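Local coordinates for esterase (uncultured bacterium FLS12, PDB 4RGY), which hydrolyses ester bonds as a low-temperature-active alkaline esterase, a probable member of the alpha/beta-hydrolase superfamily, at residues A[132-135]-A[136-140]; A[146-150]-A[151-155]; A[188-191]-A[192-195]; A[96-99]-A[100-104]; A[224-227]-A[228-232]. All blocks are in the same frame, centred on the assembly; numbering follows the deposited sequence.

Contact 1: A[132-135]-A[136-140]; sequences ALKL and GMRHP
Lys-134 O accepts the backbone N of Arg-138 at 2.8 Å, one of four consecutive i to i+4 bonds in the last turns of helix 127-138. This is the helix of a beta-alpha-beta unit in an alpha/beta-hydrolase fold, and it follows the strained elbow that probably carries the nucleophile, Ser-126. The final bond, from His-139 N to Leu-135 O, is also 2.8 Å long; His-139 is the first residue to leave helical geometry, and the chain turns off there into Pro-140. On one flank the side chains of Lys-134 and Arg-138 run alongside each other, pointing the same way. Lys-134 CG is anti to the backbone N (chi1 -175°) and the chain beyond is extended, whereas Arg-138 bends at chi2 and chi3, so that its NH1 comes to 3.6 Å from Lys-134 CE. The two like charges stay apart, Lys-134 NZ lying 4.5 Å from Arg-138 NH1, and the ammonium group is held instead by Tyr-86 O. The aliphatic part of Lys-134 and the Arg-138 side chain both rest on Trp-96 of helix 95-110. Ala-132 and Leu-135 meet Val-122 of the sheet, and Gly-136 donates its N-H to Ala-132 O at 2.9 Å. On another flank Met-137 covers the carbonyl of Leu-133, whose O also takes the Met-137 N-H. A bend at chi3 (-75°) turns the terminal methyl back, leaving Met-137 CE 4.2 Å from Leu-133 CB.

Contact 2: A[146-150]-A[151-155]; sequences AASLS and GALDI
The flat group at this contact is the peptide joining Ser-150 to Gly-151, which no ring meets across the two segments; its N-H donates to an ordered water at 2.9 Å from Gly-151 N, and the hydroxyl of Ser-148 comes close beside it. The site lies where strand 145-149, in the parallel part of the central sheet of an alpha/beta-hydrolase fold, runs out into the loop at the C-terminal ends of the parallel strands. The same water lies 2.8 Å from Ser-148 OG in a second hydrogen bond, so a single solvent molecule bridges the Ser-148 hydroxyl and the backbone N-H of Gly-151. Ser-148 carries OG anti to the backbone N (chi1 170°), which extends the hydroxyl toward the loop and brings Ser-148 OG to 3.3 Å from Gly-151 CA. A beta carbon on Gly-151 would collide with that oxygen. Ser-150 makes the bend with positive phi (49°), in the left-handed helical region; its OG bonds to Trp-250 NE1, and its side chain touches Asp-216 and His-245, which with Ser-126 probably form the Ser-His-Asp triad. The bend therefore packs directly against the probable active site. Beyond it, Ala-152 is the centre of an inverse gamma turn, closed by a weak bond of 3.1 Å from Leu-153 N to Gly-151 O. The turn sends Leu-153 back over the strand end, among Phe-225, Asn-222 and Gln-210, with Leu-153 CD2 stopping 3.5 Å from Ser-148 OG.

Contact 3: A[188-191]-A[192-195]; sequences DHDL and FALA
The backbone turns from an irregular run at 188-190 into helix 191-200, whose first i to i+4 bond is from Leu-194 N to Asp-190 O, 3.0 Å long, nearly straight at 164° and in the carbonyl plane. Asp-190 is the N-cap of this helix, which packs against helices 127-138 and 219-232 of the alpha/beta-hydrolase fold. Asp-190 CG stands anti to the backbone N (chi1 179°), which swings the carboxylate over the first turn and lets Asp-190 OD1 accept Phe-192 N at 2.9 Å. The donor comes from above the carboxylate plane, 50° out of it, and the bond is bent. The other oxygen, OD2, is taken by the backbone N of Gly-186, so the preceding loop and the helix start share one side chain. The negative charge of Asp-190 at the N-terminal end of the helix would probably be stabilised by the helix dipole. Asp-190 OD1 also lies at the edge of the Phe-192 ring, near its plane, 3.6 Å from Phe-192 CD1; the ring itself goes on to meet His-228 and Phe-225 of helix 219-232. On the inner side Leu-191 and Leu-194 touch through their methyls, Leu-191 CD2 to Leu-194 CD1 at 4.0 Å, and pack on helix 127-138. Leu-194 also reaches back across the loop, where its CD1 sits 3.7 Å from Asp-188 O.

Contact 4: A[96-99]-A[100-104]; sequences WTFI and SEELP
This is a local contact within helix 95-110, a largely buried stretch where the regular i to i+4 pattern widens and side chains close over the irregular turn. Trp-96 O is gripped twice by Ser-100, by its N at 2.9 Å and by its OG at 2.7 Å, the two donors arriving from opposite faces of the carbonyl plane. The serine torsion (chi1 67°) folds OG between the backbone N and the carbonyl carbon, back toward that oxygen. Ser-100 CB then lies over the six-membered ring of Trp-96, a CH-pi contact 3.9 Å from the centroid, with OG over the same indole. Were Trp-96 an alanine, Ser-100 CB would probably lose its aromatic cover and a gap open beside Lys-134, Leu-135 and Arg-138, which pack on the indole. Next along the chain a pi-type turn spans 100-102, in a helix that flanks the central sheet of the alpha/beta-hydrolase fold. Thr-97 O takes both Glu-101 N and, straighter at 162°, Glu-102 N; Phe-98 O takes Leu-103 N at 2.8 Å, five residues on. The widened turn sets Leu-103 CB over one face of the Phe-98 ring, while Glu-102 OE1 lies in plane at its edge, 3.4 Å from Phe-98 CD1, and also binds Ser-11 OG. Ile-99 and Leu-103 run alongside each other toward strands 45-49 and 75-79, their CD1 atoms a tight 3.5 Å apart. Pro-104 has no N-H to give, and at this kink its CD rests 3.3 Å from Ile-99 O.

Contact 5: A[224-227]-A[228-232]; sequences RFRD and HVRGL
With CG anti to the backbone N (chi1 -179°) and a bend at chi3 (69°), Arg-226 lays its CG and CD against one face of the Arg-230 guanidinium, which a nearly extended chain brings back along the helix. Arg-226 CG is 3.5 Å from Arg-230 CD. The bend also turns NE and NH2 of Arg-226 side-on to its neighbour Asp-227, both donating to OD1, at 3.0 Å from NE and 2.8 Å from NH2; OD1 uses its syn lone pair for the NH2 bond. Loss of the Arg-226 guanidinium to a leucine is likely to leave Asp-227 OD1 without both these donors and Tyr-238 without its cation-pi partner. Helix 219-232 belongs to a beta-alpha-beta unit of the alpha/beta-hydrolase fold. On its buried side Val-229 CG1 sits over the Phe-225 ring, 3.8 Å from the centroid, in a CH-pi contact, and Val-229 N donates to Phe-225 O at 2.9 Å and 168°. The His-228 ring meets helix 191-200, its NE2 bonded to Phe-192 O. Arg-226 NE and Arg-230 NE are 4.2 Å apart, a like-charge proximity that the Asp-227 carboxylate probably helps to offset.

Overall arrangement
From the N terminus, contact 4 comes first, in helix 95-110, followed by contact 1 in helix 127-138, contact 2 at the end of strand 145-149, contact 3 at the start of helix 191-200 and contact 5 in helix 219-232. Each joins adjoining segments and closes no long loop; all run in series, none nesting or crossing. Contact 1 touches the other four, joining helix 127-138 to helices 95-110, 191-200 and 219-232 and to the end of strand 145-149. Contacts 2, 3 and 5 also meet one another, with a salt bridge from Asp-154 to Arg-224. Contacts 4 and 5 stand about 28 Å apart between centres, on opposite sides of the chain's centre.

Contact 1: A[132-135]-A[136-140]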
loop_
_atom_site.group_PDB
_atom_site.type_symbol
_atom_site.label_atom_id
_atom_site.label_comp_id
_atom_site.label_asym_id
_atom_site.label_seq_id
_atom_site.Cartn_x
_atom_site.Cartn_y
_atom_site.Cartn_z
ATOM N N ALA A 132 -18.487 -5.489 17.776
ATOM C CA ALA A 132 -18.631 -6.931 17.581
ATOM C C ALA A 132 -19.842 -7.483 18.324
ATOM O O ALA A 132 -20.622 -8.259 17.764
ATOM C CB ALA A 132 -17.368 -7.656 18.021
ATOM N N LEU A 133 -19.999 -7.097 19.587
ATOM C CA LEU A 133 -21.136 -7.585 20.360
ATOM C C LEU A 133 -22.454 -6.985 19.867
ATOM O O LEU A 133 -23.487 -7.652 19.899
ATOM C CB LEU A 133 -20.941 -7.345 21.859
ATOM C CG LEU A 133 -19.782 -8.104 22.500
ATOM C CD1 LEU A 133 -19.776 -7.866 23.987
ATOM C CD2 LEU A 133 -19.879 -9.594 22.198
ATOM N N LYS A 134 -22.424 -5.744 19.391
ATOM C CA LYS A 134 -23.599 -5.158 18.760
ATOM C C LYS A 134 -24.024 -5.959 17.524
ATOM O O LYS A 134 -25.201 -6.279 17.348
ATOM C CB LYS A 134 -23.348 -3.691 18.412
ATOM C CG LYS A 134 -24.564 -2.975 17.851
ATOM C CD LYS A 134 -24.208 -1.542 17.452
ATOM C CE LYS A 134 -25.338 -0.849 16.711
ATOM N NZ LYS A 134 -24.911 0.484 16.155
ATOM N N LEU A 135 -23.058 -6.291 16.671
ATOM C CA LEU A 135 -23.333 -7.132 15.510
ATOM C C LEU A 135 -23.893 -8.491 15.919
ATOM O O LEU A 135 -24.900 -8.940 15.366
ATOM C CB LEU A 135 -22.069 -7.312 14.669
ATOM C CG LEU A 135 -21.743 -6.094 13.796
ATOM C CD1 LEU A 135 -20.299 -6.186 13.326
ATOM C CD2 LEU A 135 -22.679 -5.976 12.593
ATOM N N GLY A 136 -23.259 -9.136 16.895
ATOM C CA GLY A 136 -23.676 -10.465 17.300
ATOM C C GLY A 136 -25.065 -10.480 17.912
ATOM O O GLY A 136 -25.819 -11.440 17.721
ATOM N N MET A 137 -25.413 -9.423 18.637
ATOM C CA MET A 137 -26.693 -9.392 19.342
ATOM C C MET A 137 -27.828 -8.738 18.545
ATOM O O MET A 137 -29.010 -8.975 18.832
ATOM C CB MET A 137 -26.528 -8.763 20.729
ATOM C CG MET A 137 -25.621 -9.591 21.642
ATOM S SD MET A 137 -25.755 -9.102 23.373
ATOM C CE MET A 137 -24.843 -7.576 23.371
ATOM N N ARG A 138 -27.487 -7.917 17.554
ATOM C CA ARG A 138 -28.494 -7.356 16.654
ATOM C C ARG A 138 -28.761 -8.315 15.507
ATOM O O ARG A 138 -29.889 -8.406 15.010
ATOM C CB ARG A 138 -28.064 -5.986 16.113
ATOM C CG ARG A 138 -28.056 -4.870 17.150
ATOM C CD ARG A 138 -29.449 -4.267 17.364
ATOM N NE ARG A 138 -29.870 -3.519 16.180
ATOM C CZ ARG A 138 -29.547 -2.249 15.943
ATOM N NH1 ARG A 138 -28.825 -1.569 16.830
ATOM N NH2 ARG A 138 -29.951 -1.660 14.820
ATOM N N HIS A 139 -27.723 -9.033 15.086
ATOM C CA HIS A 139 -27.858 -9.977 13.987
ATOM C C HIS A 139 -27.336 -11.363 14.342
ATOM O O HIS A 139 -26.420 -11.865 13.697
ATOM C CB HIS A 139 -27.145 -9.434 12.750
ATOM C CG HIS A 139 -27.784 -8.206 12.184
ATOM N ND1 HIS A 139 -29.016 -8.228 11.563
ATOM C CD2 HIS A 139 -27.377 -6.915 12.160
ATOM C CE1 HIS A 139 -29.331 -7.006 11.169
ATOM N NE2 HIS A 139 -28.351 -6.191 11.519
ATOM N N PRO A 140 -27.936 -12.003 15.355
ATOM C CA PRO A 140 -27.453 -13.319 15.780
ATOM C C PRO A 140 -27.614 -14.367 14.684
ATOM O O PRO A 140 -26.958 -15.406 14.735
ATOM C CB PRO A 140 -28.352 -13.646 16.976
ATOM C CG PRO A 140 -29.583 -12.868 16.747
ATOM C CD PRO A 140 -29.135 -11.590 16.106
#

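Contact 2: A[146-150]-A[151-155]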
loop_
_atom_site.group_PDB
_atom_site.type_symbol
_atom_site.label_atom_id
_atom_site.label_comp_id
_atom_site.label_asym_id
_atom_site.label_seq_id
_atom_site.Cartn_x
_atom_site.Cartn_y
_atom_site.Cartn_z
ATOM N N ALA A 146 -19.170 -13.939 18.344
ATOM C CA ALA A 146 -18.831 -12.526 18.498
ATOM C C ALA A 146 -17.976 -12.381 19.752
ATOM O O ALA A 146 -18.312 -12.932 20.808
ATOM C CB ALA A 146 -20.094 -11.662 18.599
ATOM N N ALA A 147 -16.881 -11.633 19.651
ATOM C CA ALA A 147 -15.911 -11.528 20.736
ATOM C C ALA A 147 -15.496 -10.091 20.985
ATOM O O ALA A 147 -15.180 -9.347 20.035
ATOM C CB ALA A 147 -14.682 -12.362 20.416
ATOM N N SER A 148 -15.492 -9.697 22.257
ATOM C CA SER A 148 -15.030 -8.373 22.651
ATOM C C SER A 148 -13.757 -8.431 23.481
ATOM O O SER A 148 -13.681 -9.166 24.473
ATOM C CB SER A 148 -16.119 -7.649 23.439
ATOM O OG SER A 148 -15.621 -6.457 24.039
ATOM N N LEU A 149 -12.756 -7.650 23.075
ATOM C CA LEU A 149 -11.493 -7.551 23.805
ATOM C C LEU A 149 -11.367 -6.149 24.377
ATOM O O LEU A 149 -11.324 -5.176 23.621
ATOM C CB LEU A 149 -10.300 -7.852 22.889
ATOM C CG LEU A 149 -10.212 -9.252 22.276
ATOM C CD1 LEU A 149 -11.111 -9.359 21.047
ATOM C CD2 LEU A 149 -8.775 -9.571 21.886
ATOM N N SER A 150 -11.351 -6.043 25.706
ATOM C CA SER A 150 -11.258 -4.746 26.375
ATOM C C SER A 150 -12.272 -3.770 25.798
ATOM O O SER A 150 -11.930 -2.641 25.413
ATOM C CB SER A 150 -9.843 -4.186 26.231
ATOM O OG SER A 150 -8.886 -5.168 26.589
ATOM N N GLY A 151 -13.527 -4.206 25.747
ATOM C CA GLY A 151 -14.546 -3.464 25.030
ATOM C C GLY A 151 -15.094 -2.265 25.776
ATOM O O GLY A 151 -15.134 -2.245 27.012
ATOM N N ALA A 152 -15.502 -1.251 25.019
ATOM C CA ALA A 152 -16.235 -0.115 25.576
ATOM C C ALA A 152 -17.708 -0.515 25.617
ATOM O O ALA A 152 -18.513 -0.104 24.781
ATOM C CB ALA A 152 -16.028 1.125 24.706
ATOM N N LEU A 153 -18.046 -1.362 26.580
ATOM C CA LEU A 153 -19.322 -2.073 26.537
ATOM C C LEU A 153 -20.506 -1.336 27.157
ATOM O O LEU A 153 -21.638 -1.801 27.042
ATOM C CB LEU A 153 -19.189 -3.472 27.140
ATOM C CG LEU A 153 -18.124 -4.350 26.475
ATOM C CD1 LEU A 153 -18.182 -5.793 26.968
ATOM C CD2 LEU A 153 -18.272 -4.289 24.961
ATOM N N ASP A 154 -20.242 -0.197 27.791
ATOM C CA ASP A 154 -21.299 0.669 28.301
ATOM C C ASP A 154 -21.171 2.042 27.651
ATOM O O ASP A 154 -20.290 2.827 28.016
ATOM C CB ASP A 154 -21.230 0.784 29.830
ATOM C CG ASP A 154 -22.455 1.473 30.421
ATOM O OD1 ASP A 154 -23.281 2.011 29.649
ATOM O OD2 ASP A 154 -22.583 1.478 31.662
ATOM N N ILE A 155 -22.043 2.329 26.688
ATOM C CA ILE A 155 -21.977 3.605 25.970
ATOM C C ILE A 155 -22.896 4.692 26.553
ATOM O O ILE A 155 -23.035 5.775 25.973
ATOM C CB ILE A 155 -22.196 3.452 24.431
ATOM C CG1 ILE A 155 -23.413 2.578 24.075
ATOM C CG2 ILE A 155 -20.963 2.842 23.783
ATOM C CD1 ILE A 155 -24.772 3.116 24.498
HETATM O O HOH W 1 -14.503 -6.840 26.534
#

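Contact 3: A[188-191]-A[192-195]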
loop_
_atom_site.group_PDB
_atom_site.type_symbol
_atom_site.label_atom_id
_atom_site.label_comp_id
_atom_site.label_asym_id
_atom_site.label_seq_id
_atom_site.Cartn_x
_atom_site.Cartn_y
_atom_site.Cartn_z
ATOM N N ASP A 188 -31.455 0.649 21.187
ATOM C CA ASP A 188 -30.797 -0.387 20.399
ATOM C C ASP A 188 -29.274 -0.230 20.327
ATOM O O ASP A 188 -28.600 -1.086 19.751
ATOM C CB ASP A 188 -31.421 -0.533 19.000
ATOM C CG ASP A 188 -31.320 0.725 18.162
ATOM O OD1 ASP A 188 -30.603 1.675 18.544
ATOM O OD2 ASP A 188 -31.972 0.749 17.099
ATOM N N HIS A 189 -28.754 0.854 20.908
ATOM C CA HIS A 189 -27.311 1.078 21.016
ATOM C C HIS A 189 -26.747 0.422 22.274
ATOM O O HIS A 189 -25.545 0.235 22.407
ATOM C CB HIS A 189 -26.967 2.570 21.109
ATOM C CG HIS A 189 -27.564 3.422 20.034
ATOM N ND1 HIS A 189 -26.979 3.579 18.799
ATOM C CD2 HIS A 189 -28.668 4.208 20.034
ATOM C CE1 HIS A 189 -27.710 4.407 18.072
ATOM N NE2 HIS A 189 -28.732 4.812 18.802
ATOM N N ASP A 190 -27.630 0.146 23.227
ATOM C CA ASP A 190 -27.241 -0.263 24.571
ATOM C C ASP A 190 -27.074 -1.772 24.651
ATOM O O ASP A 190 -28.059 -2.520 24.594
ATOM C CB ASP A 190 -28.339 0.220 25.519
ATOM C CG ASP A 190 -28.107 -0.153 26.969
ATOM O OD1 ASP A 190 -27.075 -0.763 27.314
ATOM O OD2 ASP A 190 -28.991 0.223 27.786
ATOM N N LEU A 191 -25.824 -2.226 24.748
ATOM C CA LEU A 191 -25.549 -3.668 24.811
ATOM C C LEU A 191 -26.246 -4.356 25.982
ATOM O O LEU A 191 -26.559 -5.547 25.895
ATOM C CB LEU A 191 -24.048 -3.958 24.894
ATOM C CG LEU A 191 -23.168 -3.471 23.753
ATOM C CD1 LEU A 191 -21.760 -3.964 24.006
ATOM C CD2 LEU A 191 -23.688 -3.984 22.423
ATOM N N PHE A 192 -26.489 -3.619 27.064
ATOM C CA PHE A 192 -27.179 -4.202 28.214
ATOM C C PHE A 192 -28.609 -4.578 27.832
ATOM O O PHE A 192 -29.086 -5.657 28.185
ATOM C CB PHE A 192 -27.156 -3.251 29.412
ATOM C CG PHE A 192 -25.809 -3.116 30.060
ATOM C CD1 PHE A 192 -24.754 -2.485 29.396
ATOM C CD2 PHE A 192 -25.584 -3.629 31.329
ATOM C CE1 PHE A 192 -23.502 -2.369 29.990
ATOM C CE2 PHE A 192 -24.347 -3.504 31.936
ATOM C CZ PHE A 192 -23.301 -2.874 31.270
ATOM N N ALA A 193 -29.271 -3.709 27.074
ATOM C CA ALA A 193 -30.613 -3.985 26.579
ATOM C C ALA A 193 -30.608 -5.106 25.551
ATOM O O ALA A 193 -31.479 -5.984 25.561
ATOM C CB ALA A 193 -31.232 -2.713 25.979
ATOM N N LEU A 194 -29.629 -5.088 24.649
ATOM C CA LEU A 194 -29.528 -6.135 23.648
ATOM C C LEU A 194 -29.334 -7.505 24.307
ATOM O O LEU A 194 -29.903 -8.501 23.851
ATOM C CB LEU A 194 -28.400 -5.837 22.654
ATOM C CG LEU A 194 -28.569 -4.546 21.827
ATOM C CD1 LEU A 194 -27.391 -4.387 20.888
ATOM C CD2 LEU A 194 -29.873 -4.516 21.039
ATOM N N ALA A 195 -28.543 -7.548 25.377
ATOM C CA ALA A 195 -28.331 -8.783 26.118
ATOM C C ALA A 195 -29.644 -9.294 26.717
ATOM O O ALA A 195 -29.906 -10.491 26.710
ATOM C CB ALA A 195 -27.272 -8.586 27.195
#

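Contact 4: A[96-99]-A[100-104]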
loop_
_atom_site.group_PDB
_atom_site.type_symbol
_atom_site.label_atom_id
_atom_site.label_comp_id
_atom_site.label_asym_id
_atom_site.label_seq_id
_atom_site.Cartn_x
_atom_site.Cartn_y
_atom_site.Cartn_z
ATOM N N TRP A 96 -22.980 2.128 10.915
ATOM C CA TRP A 96 -23.625 0.860 11.268
ATOM C C TRP A 96 -24.179 0.152 10.037
ATOM O O TRP A 96 -23.975 -1.057 9.866
ATOM C CB TRP A 96 -24.758 1.084 12.264
ATOM C CG TRP A 96 -25.641 -0.131 12.438
ATOM C CD1 TRP A 96 -26.941 -0.256 12.030
ATOM C CD2 TRP A 96 -25.302 -1.374 13.084
ATOM N NE1 TRP A 96 -27.429 -1.496 12.376
ATOM C CE2 TRP A 96 -26.448 -2.201 13.020
ATOM C CE3 TRP A 96 -24.137 -1.875 13.684
ATOM C CZ2 TRP A 96 -26.471 -3.493 13.552
ATOM C CZ3 TRP A 96 -24.164 -3.156 14.221
ATOM C CH2 TRP A 96 -25.326 -3.952 14.147
ATOM N N THR A 97 -24.858 0.891 9.164
ATOM C CA THR A 97 -25.353 0.279 7.944
ATOM C C THR A 97 -24.165 -0.188 7.096
ATOM O O THR A 97 -24.209 -1.242 6.456
ATOM C CB THR A 97 -26.291 1.230 7.177
ATOM O OG1 THR A 97 -27.455 1.463 7.982
ATOM C CG2 THR A 97 -26.739 0.627 5.850
ATOM N N PHE A 98 -23.081 0.582 7.121
ATOM C CA PHE A 98 -21.864 0.180 6.438
ATOM C C PHE A 98 -21.319 -1.134 7.006
ATOM O O PHE A 98 -21.108 -2.105 6.266
ATOM C CB PHE A 98 -20.811 1.290 6.559
ATOM C CG PHE A 98 -19.449 0.895 6.056
ATOM C CD1 PHE A 98 -19.231 0.656 4.697
ATOM C CD2 PHE A 98 -18.381 0.771 6.939
ATOM C CE1 PHE A 98 -17.976 0.298 4.230
ATOM C CE2 PHE A 98 -17.120 0.418 6.476
ATOM C CZ PHE A 98 -16.918 0.182 5.119
ATOM N N ILE A 99 -21.075 -1.181 8.314
ATOM C CA ILE A 99 -20.417 -2.354 8.877
ATOM C C ILE A 99 -21.310 -3.602 8.857
ATOM O O ILE A 99 -20.818 -4.722 8.699
ATOM C CB ILE A 99 -19.844 -2.086 10.297
ATOM C CG1 ILE A 99 -18.780 -3.123 10.661
ATOM C CG2 ILE A 99 -20.956 -2.042 11.359
ATOM C CD1 ILE A 99 -17.508 -3.031 9.840
ATOM N N SER A 100 -22.621 -3.411 8.994
ATOM C CA SER A 100 -23.526 -4.555 9.139
ATOM C C SER A 100 -24.104 -5.050 7.816
ATOM O O SER A 100 -24.573 -6.189 7.734
ATOM C CB SER A 100 -24.670 -4.214 10.102
ATOM O OG SER A 100 -25.525 -3.222 9.552
ATOM N N GLU A 101 -24.073 -4.209 6.785
ATOM C CA GLU A 101 -24.689 -4.557 5.506
ATOM C C GLU A 101 -23.711 -4.468 4.334
ATOM O O GLU A 101 -23.391 -5.473 3.692
ATOM C CB GLU A 101 -25.917 -3.678 5.237
ATOM C CG GLU A 101 -26.986 -3.698 6.333
ATOM C CD GLU A 101 -27.762 -4.998 6.376
ATOM O OE1 GLU A 101 -27.710 -5.757 5.385
ATOM O OE2 GLU A 101 -28.425 -5.263 7.402
ATOM N N GLU A 102 -23.237 -3.258 4.045
ATOM C CA GLU A 102 -22.452 -3.044 2.837
ATOM C C GLU A 102 -21.073 -3.687 2.867
ATOM O O GLU A 102 -20.635 -4.300 1.890
ATOM C CB GLU A 102 -22.308 -1.560 2.526
ATOM C CG GLU A 102 -21.791 -1.330 1.113
ATOM C CD GLU A 102 -21.448 0.109 0.830
ATOM O OE1 GLU A 102 -21.034 0.823 1.761
ATOM O OE2 GLU A 102 -21.580 0.521 -0.340
ATOM N N LEU A 103 -20.375 -3.535 3.981
ATOM C CA LEU A 103 -19.005 -4.015 4.056
ATOM C C LEU A 103 -18.885 -5.526 3.875
ATOM O O LEU A 103 -18.066 -5.969 3.070
ATOM C CB LEU A 103 -18.353 -3.555 5.351
ATOM C CG LEU A 103 -16.867 -3.790 5.532
ATOM C CD1 LEU A 103 -16.572 -2.785 6.494
ATOM C CD2 LEU A 103 -16.535 -5.140 6.111
ATOM N N PRO A 104 -19.695 -6.327 4.597
ATOM C CA PRO A 104 -19.611 -7.769 4.349
ATOM C C PRO A 104 -19.986 -8.125 2.911
ATOM O O PRO A 104 -19.358 -9.005 2.317
ATOM C CB PRO A 104 -20.618 -8.359 5.340
ATOM C CG PRO A 104 -20.755 -7.321 6.401
ATOM C CD PRO A 104 -20.619 -6.015 5.707
#

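Contact 5: A[224-227]-A[228-232]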
loop_
_atom_site.group_PDB
_atom_site.type_symbol
_atom_site.label_atom_id
_atom_site.label_comp_id
_atom_site.label_asym_id
_atom_site.label_seq_id
_atom_site.Cartn_x
_atom_site.Cartn_y
_atom_site.Cartn_z
ATOM N N ARG A 224 -19.188 -4.761 35.030
ATOM C CA ARG A 224 -20.629 -4.518 35.092
ATOM C C ARG A 224 -21.385 -5.240 33.972
ATOM O O ARG A 224 -22.453 -5.821 34.209
ATOM C CB ARG A 224 -20.929 -3.018 35.128
ATOM C CG ARG A 224 -20.604 -2.406 36.495
ATOM C CD ARG A 224 -21.076 -0.959 36.636
ATOM N NE ARG A 224 -20.504 -0.108 35.604
ATOM C CZ ARG A 224 -21.167 0.263 34.519
ATOM N NH1 ARG A 224 -22.419 -0.142 34.356
ATOM N NH2 ARG A 224 -20.585 1.022 33.603
ATOM N N PHE A 225 -20.818 -5.256 32.766
ATOM C CA PHE A 225 -21.468 -5.975 31.671
ATOM C C PHE A 225 -21.449 -7.486 31.929
ATOM O O PHE A 225 -22.456 -8.167 31.719
ATOM C CB PHE A 225 -20.828 -5.637 30.312
ATOM C CG PHE A 225 -21.473 -6.348 29.152
ATOM C CD1 PHE A 225 -22.657 -5.878 28.594
ATOM C CD2 PHE A 225 -20.902 -7.495 28.622
ATOM C CE1 PHE A 225 -23.255 -6.544 27.534
ATOM C CE2 PHE A 225 -21.497 -8.158 27.555
ATOM C CZ PHE A 225 -22.669 -7.676 27.011
ATOM N N ARG A 226 -20.305 -8.005 32.366
ATOM C CA ARG A 226 -20.180 -9.419 32.706
ATOM C C ARG A 226 -21.231 -9.835 33.728
ATOM O O ARG A 226 -21.936 -10.833 33.529
ATOM C CB ARG A 226 -18.794 -9.701 33.274
ATOM C CG ARG A 226 -18.574 -11.172 33.625
ATOM C CD ARG A 226 -17.446 -11.349 34.628
ATOM N NE ARG A 226 -17.815 -10.818 35.936
ATOM C CZ ARG A 226 -16.977 -10.729 36.961
ATOM N NH1 ARG A 226 -15.715 -11.113 36.812
ATOM N NH2 ARG A 226 -17.391 -10.238 38.122
ATOM N N ASP A 227 -21.340 -9.069 34.810
ATOM C CA ASP A 227 -22.278 -9.406 35.879
ATOM C C ASP A 227 -23.715 -9.353 35.360
ATOM O O ASP A 227 -24.550 -10.188 35.708
ATOM C CB ASP A 227 -22.092 -8.476 37.084
ATOM C CG ASP A 227 -20.801 -8.744 37.845
ATOM O OD1 ASP A 227 -20.132 -9.758 37.565
ATOM O OD2 ASP A 227 -20.457 -7.917 38.710
ATOM N N HIS A 228 -23.986 -8.399 34.474
ATOM C CA HIS A 228 -25.302 -8.286 33.866
ATOM C C HIS A 228 -25.646 -9.527 33.054
ATOM O O HIS A 228 -26.692 -10.150 33.271
ATOM C CB HIS A 228 -25.354 -7.035 32.988
ATOM C CG HIS A 228 -26.621 -6.876 32.208
ATOM N ND1 HIS A 228 -27.834 -6.598 32.800
ATOM C CD2 HIS A 228 -26.849 -6.901 30.874
ATOM C CE1 HIS A 228 -28.759 -6.478 31.860
ATOM N NE2 HIS A 228 -28.187 -6.662 30.684
ATOM N N VAL A 229 -24.772 -9.910 32.127
ATOM C CA VAL A 229 -25.102 -11.047 31.270
ATOM C C VAL A 229 -25.139 -12.368 32.045
ATOM O O VAL A 229 -25.947 -13.245 31.733
ATOM C CB VAL A 229 -24.207 -11.139 30.005
ATOM C CG1 VAL A 229 -24.363 -9.880 29.168
ATOM C CG2 VAL A 229 -22.745 -11.376 30.369
ATOM N N ARG A 230 -24.285 -12.503 33.049
ATOM C CA ARG A 230 -24.268 -13.717 33.865
ATOM C C ARG A 230 -25.541 -13.866 34.673
ATOM O O ARG A 230 -26.047 -14.977 34.833
ATOM C CB ARG A 230 -23.085 -13.700 34.812
ATOM C CG ARG A 230 -21.821 -14.099 34.137
ATOM C CD ARG A 230 -20.632 -13.622 34.919
ATOM N NE ARG A 230 -19.467 -14.484 34.742
ATOM C CZ ARG A 230 -18.894 -14.827 33.588
ATOM N NH1 ARG A 230 -19.341 -14.396 32.403
ATOM N NH2 ARG A 230 -17.842 -15.637 33.633
ATOM N N GLY A 231 -26.050 -12.752 35.186
ATOM C CA GLY A 231 -27.297 -12.754 35.933
ATOM C C GLY A 231 -28.482 -13.073 35.040
ATOM O O GLY A 231 -29.528 -13.538 35.513
ATOM N N LEU A 232 -28.332 -12.803 33.742
ATOM C CA LEU A 232 -29.386 -13.108 32.777
ATOM C C LEU A 232 -29.384 -14.554 32.318
ATOM O O LEU A 232 -30.379 -15.023 31.763
ATOM C CB LEU A 232 -29.274 -12.211 31.535
ATOM C CG LEU A 232 -29.507 -10.716 31.694
ATOM C CD1 LEU A 232 -29.140 -10.000 30.400
ATOM C CD2 LEU A 232 -30.956 -10.450 32.045
#